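PDB 6CKG: D-glycerate 3-kinase from Cryptococcus neoformans var. grubii serotype A, which probably transfers a phosphate from ATP to the 3-hydroxyl of D-glycerate, acting as a kinase with a P-loop fold. Local coordinates for residues Trp182-Gly187 with Val240-Ile245; Leu189-Leu194 with Asn234-Glu239; Ser230-Leu235 with Glu296-Gly301. All coordinates share one frame; numbering follows the deposited sequence. Where two conformers were deposited one is given.

Contact 1. Residues Trp182-Gly187 with Val240-Ile245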
loop_
_atom_site.group_PDB
_atom_site.type_symbol
_atom_site.label_atom_id
_atom_site.label_comp_id
_atom_site.label_asym_id
_atom_site.label_seq_id
_atom_site.Cartn_x
_atom_site.Cartn_y
_atom_site.Cartn_z
ATOM N N TRP A 182 2.016 0.563 1.116
ATOM C CA TRP A 182 2.600 -0.023 2.320
ATOM C C TRP A 182 1.527 -0.542 3.279
ATOM O O TRP A 182 1.787 -1.454 4.061
ATOM C CB TRP A 182 3.495 1.010 3.014
ATOM C CG TRP A 182 2.723 2.092 3.725
ATOM C CD1 TRP A 182 2.264 3.258 3.185
ATOM C CD2 TRP A 182 2.312 2.098 5.105
ATOM N NE1 TRP A 182 1.602 3.999 4.142
ATOM C CE2 TRP A 182 1.613 3.305 5.326
ATOM C CE3 TRP A 182 2.476 1.203 6.171
ATOM C CZ2 TRP A 182 1.079 3.646 6.571
ATOM C CZ3 TRP A 182 1.943 1.537 7.412
ATOM C CH2 TRP A 182 1.246 2.749 7.602
ATOM N N MET A 183 0.325 0.024 3.235
ATOM C CA MET A 183 -0.759 -0.390 4.111
ATOM C C MET A 183 -1.972 -0.886 3.334
ATOM O O MET A 183 -3.074 -0.933 3.890
ATOM C CB MET A 183 -1.165 0.763 5.051
ATOM C CG MET A 183 -1.509 2.079 4.325
ATOM S SD MET A 183 -2.355 3.367 5.314
ATOM C CE MET A 183 -4.055 2.814 5.173
ATOM N N ASN A 184 -1.814 -1.233 2.054
ATOM C CA ASN A 184 -2.974 -1.660 1.288
ATOM C C ASN A 184 -3.569 -2.918 1.913
ATOM O O ASN A 184 -2.847 -3.855 2.264
ATOM C CB ASN A 184 -2.600 -1.892 -0.190
ATOM C CG ASN A 184 -2.711 -0.623 -1.013
ATOM O OD1 ASN A 184 -2.630 0.484 -0.470
ATOM N ND2 ASN A 184 -2.903 -0.768 -2.328
ATOM N N GLY A 185 -4.883 -2.928 2.084
ATOM C CA GLY A 185 -5.537 -4.074 2.683
ATOM C C GLY A 185 -5.507 -4.117 4.209
ATOM O O GLY A 185 -6.204 -4.951 4.801
ATOM N N PHE A 186 -4.759 -3.236 4.868
ATOM C CA PHE A 186 -4.758 -3.219 6.334
ATOM C C PHE A 186 -6.182 -3.071 6.855
ATOM O O PHE A 186 -6.965 -2.272 6.333
ATOM C CB PHE A 186 -3.891 -2.078 6.867
ATOM C CG PHE A 186 -2.422 -2.377 6.851
ATOM C CD1 PHE A 186 -1.927 -3.439 6.120
ATOM C CD2 PHE A 186 -1.537 -1.599 7.579
ATOM C CE1 PHE A 186 -0.561 -3.721 6.098
ATOM C CE2 PHE A 186 -0.173 -1.864 7.571
ATOM C CZ PHE A 186 0.315 -2.936 6.839
ATOM N N GLY A 187 -6.525 -3.877 7.865
ATOM C CA GLY A 187 -7.865 -3.895 8.413
ATOM C C GLY A 187 -7.984 -3.220 9.777
ATOM O O GLY A 187 -7.118 -3.363 10.650
ATOM N N VAL A 240 -14.331 0.566 1.731
ATOM C CA VAL A 240 -14.947 0.640 0.400
ATOM C C VAL A 240 -13.888 0.498 -0.691
ATOM O O VAL A 240 -14.102 -0.168 -1.716
ATOM C CB VAL A 240 -15.734 1.959 0.261
ATOM C CG1 VAL A 240 -16.113 2.218 -1.190
ATOM C CG2 VAL A 240 -16.977 1.924 1.139
ATOM N N LEU A 241 -12.722 1.110 -0.476
ATOM C CA LEU A 241 -11.607 1.019 -1.413
ATOM C C LEU A 241 -11.049 -0.398 -1.472
ATOM O O LEU A 241 -10.797 -0.938 -2.560
ATOM C CB LEU A 241 -10.511 1.992 -0.983
ATOM C CG LEU A 241 -9.787 2.959 -1.900
ATOM C CD1 LEU A 241 -8.321 3.055 -1.458
ATOM C CD2 LEU A 241 -9.917 2.595 -3.382
ATOM N N TRP A 242 -10.809 -1.004 -0.306
ATOM C CA TRP A 242 -10.293 -2.375 -0.281
ATOM C C TRP A 242 -11.215 -3.329 -1.020
ATOM O O TRP A 242 -10.752 -4.276 -1.683
ATOM C CB TRP A 242 -10.113 -2.863 1.152
ATOM C CG TRP A 242 -9.127 -2.131 2.040
ATOM C CD1 TRP A 242 -9.070 -2.228 3.417
ATOM C CD2 TRP A 242 -8.052 -1.241 1.663
ATOM N NE1 TRP A 242 -8.046 -1.455 3.910
ATOM C CE2 TRP A 242 -7.415 -0.826 2.870
ATOM C CE3 TRP A 242 -7.571 -0.743 0.444
ATOM C CZ2 TRP A 242 -6.323 0.030 2.882
ATOM C CZ3 TRP A 242 -6.490 0.130 0.464
ATOM C CH2 TRP A 242 -5.885 0.515 1.678
ATOM N N ASP A 243 -12.526 -3.111 -0.909
ATOM C CA ASP A 243 -13.492 -4.029 -1.507
ATOM C C ASP A 243 -13.483 -4.003 -3.032
ATOM O O ASP A 243 -14.143 -4.843 -3.645
ATOM C CB ASP A 243 -14.907 -3.717 -0.998
ATOM C CG ASP A 243 -15.140 -4.197 0.441
ATOM O OD1 ASP A 243 -14.334 -5.006 0.965
ATOM O OD2 ASP A 243 -16.134 -3.760 1.056
ATOM N N GLN A 244 -12.799 -3.042 -3.650
ATOM C CA GLN A 244 -12.644 -2.986 -5.096
ATOM C C GLN A 244 -11.528 -3.891 -5.600
ATOM O O GLN A 244 -11.411 -4.092 -6.813
ATOM C CB GLN A 244 -12.384 -1.540 -5.511
ATOM C CG GLN A 244 -13.568 -0.611 -5.253
ATOM C CD GLN A 244 -14.525 -0.598 -6.428
ATOM O OE1 GLN A 244 -15.170 -1.603 -6.725
ATOM N NE2 GLN A 244 -14.588 0.533 -7.136
ATOM N N ILE A 245 -10.742 -4.467 -4.699
ATOM C CA ILE A 245 -9.609 -5.317 -5.056
ATOM C C ILE A 245 -10.082 -6.752 -5.283
ATOM O O ILE A 245 -10.811 -7.324 -4.460
ATOM C CB ILE A 245 -8.541 -5.254 -3.954
ATOM C CG1 ILE A 245 -8.032 -3.808 -3.815
ATOM C CG2 ILE A 245 -7.429 -6.252 -4.210
ATOM C CD1 ILE A 245 -7.012 -3.597 -2.679
#
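The type II beta turn from Met183 to Phe186, in the loop that leaves strand 176-180, packs its Asn184-Gly185 peptide over one face of the indole of Trp242 from helix 239-242. Peptide does most of the touching. Gly185 N stands 3.3 Å above the ring plane, over its centre. Its CA makes a CH-pi contact with the five-membered ring, 3.8 Å from that centroid and only 10° off the normal. Gly185 has the positive phi expected at the third position of a type II turn, where a CB would jam against the carbonyl O of Asn184. The turn is closed by Phe186 N bonding Met183 O at 3.0 Å, and that oxygen reaches Trp242 CZ2 obliquely at 3.5 Å.

At the ring edge Trp242 NE1 donates to Phe186 O at 2.8 Å. The N-H...O angle of 143° shows a bent bond, with the oxygen tilted from the indole plane and the donor from the carbonyl plane. With CG beside the backbone N and anti to the carbonyl carbon (chi1 -62°), the indole reaches out from its helix to the turn; the bond and the backbone over its face together limit its rotation. Asn184 crosses the six-membered end, its OD1 3.9 Å from Trp242 CH2. This oxygen is buried with no polar partner in the model, whereas ND2 bonds weakly to Phe179 O.

Trp182 O accepts from Gln53 of strand 48-53. The parallel strand order 2-3-1-4-5, extended by antiparallel strand 324-329, is that of a P-loop kinase core, here with a post-strand loop seated on the helix before strand 247-253.

Contact 2. Residues Leu189-Leu194 with Asn234-Glu239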
loop_
_atom_site.group_PDB
_atom_site.type_symbol
_atom_site.label_atom_id
_atom_site.label_comp_id
_atom_site.label_asym_id
_atom_site.label_seq_id
_atom_site.Cartn_x
_atom_site.Cartn_y
_atom_site.Cartn_z
ATOM N N LEU A 189 -9.637 -2.508 13.587
ATOM C CA LEU A 189 -9.979 -3.384 14.699
ATOM C C LEU A 189 -11.247 -2.901 15.387
ATOM O O LEU A 189 -11.598 -1.720 15.327
ATOM C CB LEU A 189 -8.839 -3.445 15.731
ATOM C CG LEU A 189 -7.451 -3.811 15.192
ATOM C CD1 LEU A 189 -6.361 -3.631 16.247
ATOM C CD2 LEU A 189 -7.446 -5.236 14.637
ATOM N N SER A 190 -11.940 -3.826 16.050
ATOM C CA SER A 190 -12.923 -3.392 17.024
ATOM C C SER A 190 -12.198 -2.620 18.122
ATOM O O SER A 190 -10.992 -2.775 18.326
ATOM C CB SER A 190 -13.679 -4.581 17.622
ATOM O OG SER A 190 -12.829 -5.319 18.472
ATOM N N ASN A 191 -12.934 -1.747 18.802
ATOM C CA ASN A 191 -12.335 -1.010 19.910
ATOM C C ASN A 191 -11.724 -1.968 20.927
ATOM O O ASN A 191 -10.583 -1.784 21.359
ATOM C CB ASN A 191 -13.381 -0.105 20.566
ATOM C CG ASN A 191 -13.860 0.982 19.630
ATOM O OD1 ASN A 191 -13.270 1.205 18.563
ATOM N ND2 ASN A 191 -14.933 1.656 20.008
ATOM N N ASP A 192 -12.464 -3.027 21.282
ATOM C CA ASP A 192 -11.997 -3.978 22.291
ATOM C C ASP A 192 -10.720 -4.673 21.844
ATOM O O ASP A 192 -9.832 -4.946 22.662
ATOM C CB ASP A 192 -13.074 -5.023 22.577
ATOM C CG ASP A 192 -14.320 -4.437 23.218
ATOM O OD1 ASP A 192 -14.347 -3.227 23.555
ATOM O OD2 ASP A 192 -15.281 -5.209 23.379
ATOM N N LYS A 193 -10.624 -5.000 20.550
ATOM C CA LYS A 193 -9.447 -5.709 20.055
ATOM C C LYS A 193 -8.215 -4.809 20.028
ATOM O O LYS A 193 -7.101 -5.272 20.296
ATOM C CB LYS A 193 -9.707 -6.275 18.657
ATOM C CG LYS A 193 -8.628 -7.243 18.235
ATOM C CD LYS A 193 -8.851 -8.555 18.955
ATOM C CE LYS A 193 -7.798 -9.594 18.605
ATOM N NZ LYS A 193 -8.044 -10.855 19.370
ATOM N N LEU A 194 -8.379 -3.528 19.686
ATOM C CA LEU A 194 -7.234 -2.628 19.749
ATOM C C LEU A 194 -6.720 -2.529 21.182
ATOM O O LEU A 194 -5.516 -2.650 21.432
ATOM C CB LEU A 194 -7.607 -1.248 19.203
ATOM C CG LEU A 194 -6.480 -0.232 18.981
ATOM C CD1 LEU A 194 -6.741 0.662 17.756
ATOM C CD2 LEU A 194 -6.327 0.623 20.226
ATOM N N ASN A 234 -9.798 6.109 11.304
ATOM C CA ASN A 234 -9.466 6.527 9.947
ATOM C C ASN A 234 -9.430 5.336 8.999
ATOM O O ASN A 234 -9.925 5.421 7.873
ATOM C CB ASN A 234 -8.119 7.249 9.936
ATOM C CG ASN A 234 -8.178 8.607 10.606
ATOM O OD1 ASN A 234 -9.235 9.052 11.042
ATOM N ND2 ASN A 234 -7.033 9.255 10.717
ATOM N N LEU A 235 -8.873 4.209 9.453
ATOM C CA LEU A 235 -8.710 3.047 8.576
ATOM C C LEU A 235 -10.047 2.427 8.183
ATOM O O LEU A 235 -10.161 1.841 7.100
ATOM C CB LEU A 235 -7.821 2.006 9.252
ATOM C CG LEU A 235 -7.440 0.785 8.425
ATOM C CD1 LEU A 235 -6.682 1.195 7.132
ATOM C CD2 LEU A 235 -6.602 -0.153 9.274
ATOM N N ARG A 236 -11.062 2.541 9.043
ATOM C CA ARG A 236 -12.392 2.058 8.686
ATOM C C ARG A 236 -12.916 2.711 7.408
ATOM O O ARG A 236 -13.701 2.089 6.682
ATOM C CB ARG A 236 -13.361 2.289 9.861
ATOM C CG ARG A 236 -13.027 1.418 11.075
ATOM C CD ARG A 236 -13.754 1.826 12.363
ATOM N NE ARG A 236 -13.485 0.898 13.473
ATOM C CZ ARG A 236 -13.669 1.193 14.765
ATOM N NH1 ARG A 236 -14.092 2.396 15.122
ATOM N NH2 ARG A 236 -13.418 0.291 15.714
ATOM N N GLN A 237 -12.483 3.944 7.100
ATOM C CA GLN A 237 -12.917 4.621 5.878
ATOM C C GLN A 237 -12.310 4.033 4.605
ATOM O O GLN A 237 -12.755 4.403 3.510
ATOM C CB GLN A 237 -12.585 6.126 5.927
ATOM C CG GLN A 237 -13.154 6.852 7.149
ATOM C CD GLN A 237 -14.580 6.429 7.449
ATOM O OE1 GLN A 237 -14.846 5.767 8.454
ATOM N NE2 GLN A 237 -15.506 6.799 6.569
ATOM N N TYR A 238 -11.320 3.145 4.706
ATOM C CA TYR A 238 -10.705 2.565 3.508
ATOM C C TYR A 238 -11.398 1.296 3.027
ATOM O O TYR A 238 -11.028 0.771 1.971
ATOM C CB TYR A 238 -9.222 2.236 3.750
ATOM C CG TYR A 238 -8.322 3.444 3.917
ATOM C CD1 TYR A 238 -8.490 4.316 4.993
ATOM C CD2 TYR A 238 -7.287 3.694 3.022
ATOM C CE1 TYR A 238 -7.673 5.427 5.154
ATOM C CE2 TYR A 238 -6.453 4.800 3.173
ATOM C CZ TYR A 238 -6.655 5.664 4.248
ATOM O OH TYR A 238 -5.839 6.758 4.433
ATOM N N GLU A 239 -12.389 0.796 3.760
ATOM C CA GLU A 239 -12.935 -0.519 3.446
ATOM C C GLU A 239 -13.673 -0.532 2.106
ATOM O O GLU A 239 -13.631 -1.542 1.394
ATOM C CB GLU A 239 -13.823 -0.997 4.603
ATOM C CG GLU A 239 -12.971 -1.583 5.751
ATOM C CD GLU A 239 -13.759 -1.919 7.016
ATOM O OE1 GLU A 239 -14.443 -1.025 7.564
ATOM O OE2 GLU A 239 -13.674 -3.081 7.470
#
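Arg236 NH2 is the hub of this surface contact, donating to two oxygens of the chain that starts helix 191-204. Leu189 O lies 2.7 Å from Arg236 NH2, with an N-H...O angle of 145°; the donor is in the carbonyl plane, although the oxygen is tilted from the guanidinium plane. The bond from NH2 to Asn191 OD1 is longer, 3.0 Å, but straighter at 162°. Its geometry is the reverse: OD1 is in the guanidinium plane, while the donor rides above the plane of the amide carbonyl and misses the lone pairs. Two acceptors on one nitrogen hold the guanidinium by its edge, where Ser190 CA also lies, 3.9 Å from NH2.

The reach comes from an arginine chain extended from CG to NE, with Pro188 touching it. Asn191 swings CG beside its own backbone N (chi1 -65°), bringing OD1 back toward Arg236. Further out, Ser190 OG accepts from Lys193 N at 3.0 Å, and Leu194 N bonds Ser190 O to begin the helical pattern. Leu189 N, in turn, donates to Asn232 OD1. Ser190 thus forms a classical N-cap, and an arginine near the end of helix 225-236 clasps the residues flanking this cap.

Contact 3. Residues Ser230-Leu235 with Glu296-Gly301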
loop_
_atom_site.group_PDB
_atom_site.type_symbol
_atom_site.label_atom_id
_atom_site.label_comp_id
_atom_site.label_asym_id
_atom_site.label_seq_id
_atom_site.Cartn_x
_atom_site.Cartn_y
_atom_site.Cartn_z
ATOM N N SER A 230 -7.622 6.840 16.843
ATOM C CA SER A 230 -7.877 7.741 15.718
ATOM C C SER A 230 -7.424 7.129 14.396
ATOM O O SER A 230 -8.154 7.162 13.402
ATOM C CB SER A 230 -7.181 9.084 15.945
ATOM O OG SER A 230 -7.664 9.714 17.118
ATOM N N ILE A 231 -6.207 6.580 14.360
ATOM C CA ILE A 231 -5.753 5.937 13.125
ATOM C C ILE A 231 -6.667 4.767 12.767
ATOM O O ILE A 231 -7.025 4.570 11.595
ATOM C CB ILE A 231 -4.288 5.485 13.261
ATOM C CG1 ILE A 231 -3.398 6.665 13.661
ATOM C CG2 ILE A 231 -3.805 4.825 11.953
ATOM C CD1 ILE A 231 -3.453 7.844 12.671
ATOM N N ASN A 232 -7.058 3.980 13.773
ATOM C CA ASN A 232 -7.982 2.860 13.571
ATOM C C ASN A 232 -9.290 3.332 12.947
ATOM O O ASN A 232 -9.792 2.728 11.992
ATOM C CB ASN A 232 -8.254 2.177 14.922
ATOM C CG ASN A 232 -9.041 0.874 14.795
ATOM O OD1 ASN A 232 -8.746 0.047 13.945
ATOM N ND2 ASN A 232 -10.047 0.689 15.657
ATOM N N GLN A 233 -9.879 4.392 13.508
ATOM C CA GLN A 233 -11.123 4.935 12.978
ATOM C C GLN A 233 -10.938 5.464 11.563
ATOM O O GLN A 233 -11.830 5.326 10.714
ATOM C CB GLN A 233 -11.625 6.053 13.889
ATOM C CG GLN A 233 -13.096 6.359 13.716
ATOM C CD GLN A 233 -13.964 5.246 14.259
ATOM O OE1 GLN A 233 -13.592 4.585 15.228
ATOM N NE2 GLN A 233 -15.113 5.018 13.631
ATOM N N ASN A 234 -9.798 6.109 11.304
ATOM C CA ASN A 234 -9.466 6.527 9.947
ATOM C C ASN A 234 -9.430 5.336 8.999
ATOM O O ASN A 234 -9.925 5.421 7.873
ATOM C CB ASN A 234 -8.119 7.249 9.936
ATOM C CG ASN A 234 -8.178 8.607 10.606
ATOM O OD1 ASN A 234 -9.235 9.052 11.042
ATOM N ND2 ASN A 234 -7.033 9.255 10.717
ATOM N N LEU A 235 -8.873 4.209 9.453
ATOM C CA LEU A 235 -8.710 3.047 8.576
ATOM C C LEU A 235 -10.047 2.427 8.183
ATOM O O LEU A 235 -10.161 1.841 7.100
ATOM C CB LEU A 235 -7.821 2.006 9.252
ATOM C CG LEU A 235 -7.440 0.785 8.425
ATOM C CD1 LEU A 235 -6.682 1.195 7.132
ATOM C CD2 LEU A 235 -6.602 -0.153 9.274
ATOM N N GLU A 296 1.894 -3.311 13.242
ATOM C CA GLU A 296 1.611 -4.111 14.434
ATOM C C GLU A 296 0.114 -4.346 14.613
ATOM O O GLU A 296 -0.311 -5.462 14.936
ATOM C CB GLU A 296 2.196 -3.430 15.673
ATOM C CG GLU A 296 3.723 -3.359 15.674
ATOM C CD GLU A 296 4.283 -2.564 16.841
ATOM O OE1 GLU A 296 3.534 -2.291 17.795
ATOM O OE2 GLU A 296 5.485 -2.232 16.817
ATOM N N LEU A 297 -0.702 -3.310 14.409
ATOM C CA LEU A 297 -2.127 -3.376 14.718
ATOM C C LEU A 297 -2.994 -3.904 13.578
ATOM O O LEU A 297 -3.997 -4.578 13.836
ATOM C CB LEU A 297 -2.643 -1.991 15.099
ATOM C CG LEU A 297 -2.143 -1.415 16.421
ATOM C CD1 LEU A 297 -2.767 -0.053 16.615
ATOM C CD2 LEU A 297 -2.507 -2.345 17.570
ATOM N N PHE A 298 -2.676 -3.566 12.329
ATOM C CA PHE A 298 -3.644 -3.673 11.241
ATOM C C PHE A 298 -3.240 -4.625 10.123
ATOM O O PHE A 298 -4.065 -4.903 9.243
ATOM C CB PHE A 298 -3.893 -2.294 10.602
ATOM C CG PHE A 298 -4.213 -1.208 11.580
ATOM C CD1 PHE A 298 -5.178 -1.388 12.566
ATOM C CD2 PHE A 298 -3.545 0.003 11.511
ATOM C CE1 PHE A 298 -5.475 -0.364 13.458
ATOM C CE2 PHE A 298 -3.827 1.008 12.389
ATOM C CZ PHE A 298 -4.790 0.822 13.376
ATOM N N GLN A 299 -1.995 -5.083 10.097
ATOM C CA GLN A 299 -1.526 -5.887 8.974
ATOM C C GLN A 299 -2.294 -7.199 8.850
ATOM O O GLN A 299 -2.436 -7.726 7.743
ATOM C CB GLN A 299 -0.034 -6.157 9.143
ATOM C CG GLN A 299 0.662 -6.785 7.972
ATOM C CD GLN A 299 2.143 -6.914 8.223
ATOM O OE1 GLN A 299 2.960 -6.640 7.340
ATOM N NE2 GLN A 299 2.503 -7.315 9.437
ATOM N N ASP A 300 -2.804 -7.744 9.960
ATOM C CA ASP A 300 -3.472 -9.037 9.872
ATOM C C ASP A 300 -4.806 -8.954 9.148
ATOM O O ASP A 300 -5.296 -9.987 8.672
ATOM C CB ASP A 300 -3.679 -9.646 11.264
ATOM C CG ASP A 300 -2.371 -9.931 11.968
ATOM O OD1 ASP A 300 -1.479 -10.546 11.346
ATOM O OD2 ASP A 300 -2.224 -9.510 13.135
ATOM N N GLY A 301 -5.382 -7.757 9.021
ATOM C CA GLY A 301 -6.617 -7.591 8.269
ATOM C C GLY A 301 -6.508 -7.967 6.799
ATOM O O GLY A 301 -7.535 -8.105 6.122
#
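Ile231, Asn232 and Leu235, on one side of helix 225-236, meet a single aromatic ring, Phe298 of helix 281-298. Ile231 comes first: its CG2 approaches Phe298 CE2 obliquely at 3.8 Å, the two side chains crossing at about a right angle. Next, Asn232 lays its amide almost parallel to the ring, the planes 7° apart, but displaced to an oblique position, with OD1 3.3 Å from Phe298 CE1. Because that oxygen already accepts from Leu189 N, the ring meets a satisfied polar group.

One turn after Ile231, Leu235 places CD2 over a face of the ring, 3.5 Å from Phe298 CG. The methyl lies 3.8 Å from the centroid and 25° off the normal, a CH-pi contact shifted toward the rim. Leu235 holds CG anti to its backbone N (chi1 -174°), which sends the side chain out to the ring, and it runs past the phenylalanine in the opposite direction. Leu297 CB lies over the opposite face, so the ring is sandwiched.

Around this buried contact, Lys197 of helix 191-204 bonds Leu297 O, and Gly187, in the loop after strand 176-180, pairs by backbone with Phe298, where helix 281-298 closes on helix 225-236.

In the fold
Contacts 1 and 2 take their first segments from the chain between strand 176-180 and the start of helix 191-204, and contact 3 joins helix 225-236 to helix 281-298 beside it. Contacts 2 and 3 share Asn234 and Leu235, their centres about 5 Å apart, and are joined through Leu189 N and Asn232 OD1. The centre of contact 1 is about 11 Å from that of contact 3 and about 12 Å from that of contact 2. Gly187 bridges the gap: its N is 3.0 Å from Phe298 O, probably hydrogen-bonded, and its C packs 3.4 Å from Leu235 CD2. Contact 2 is nested within the chain loop closed by contact 1, whereas contacts 1 and 3 interleave.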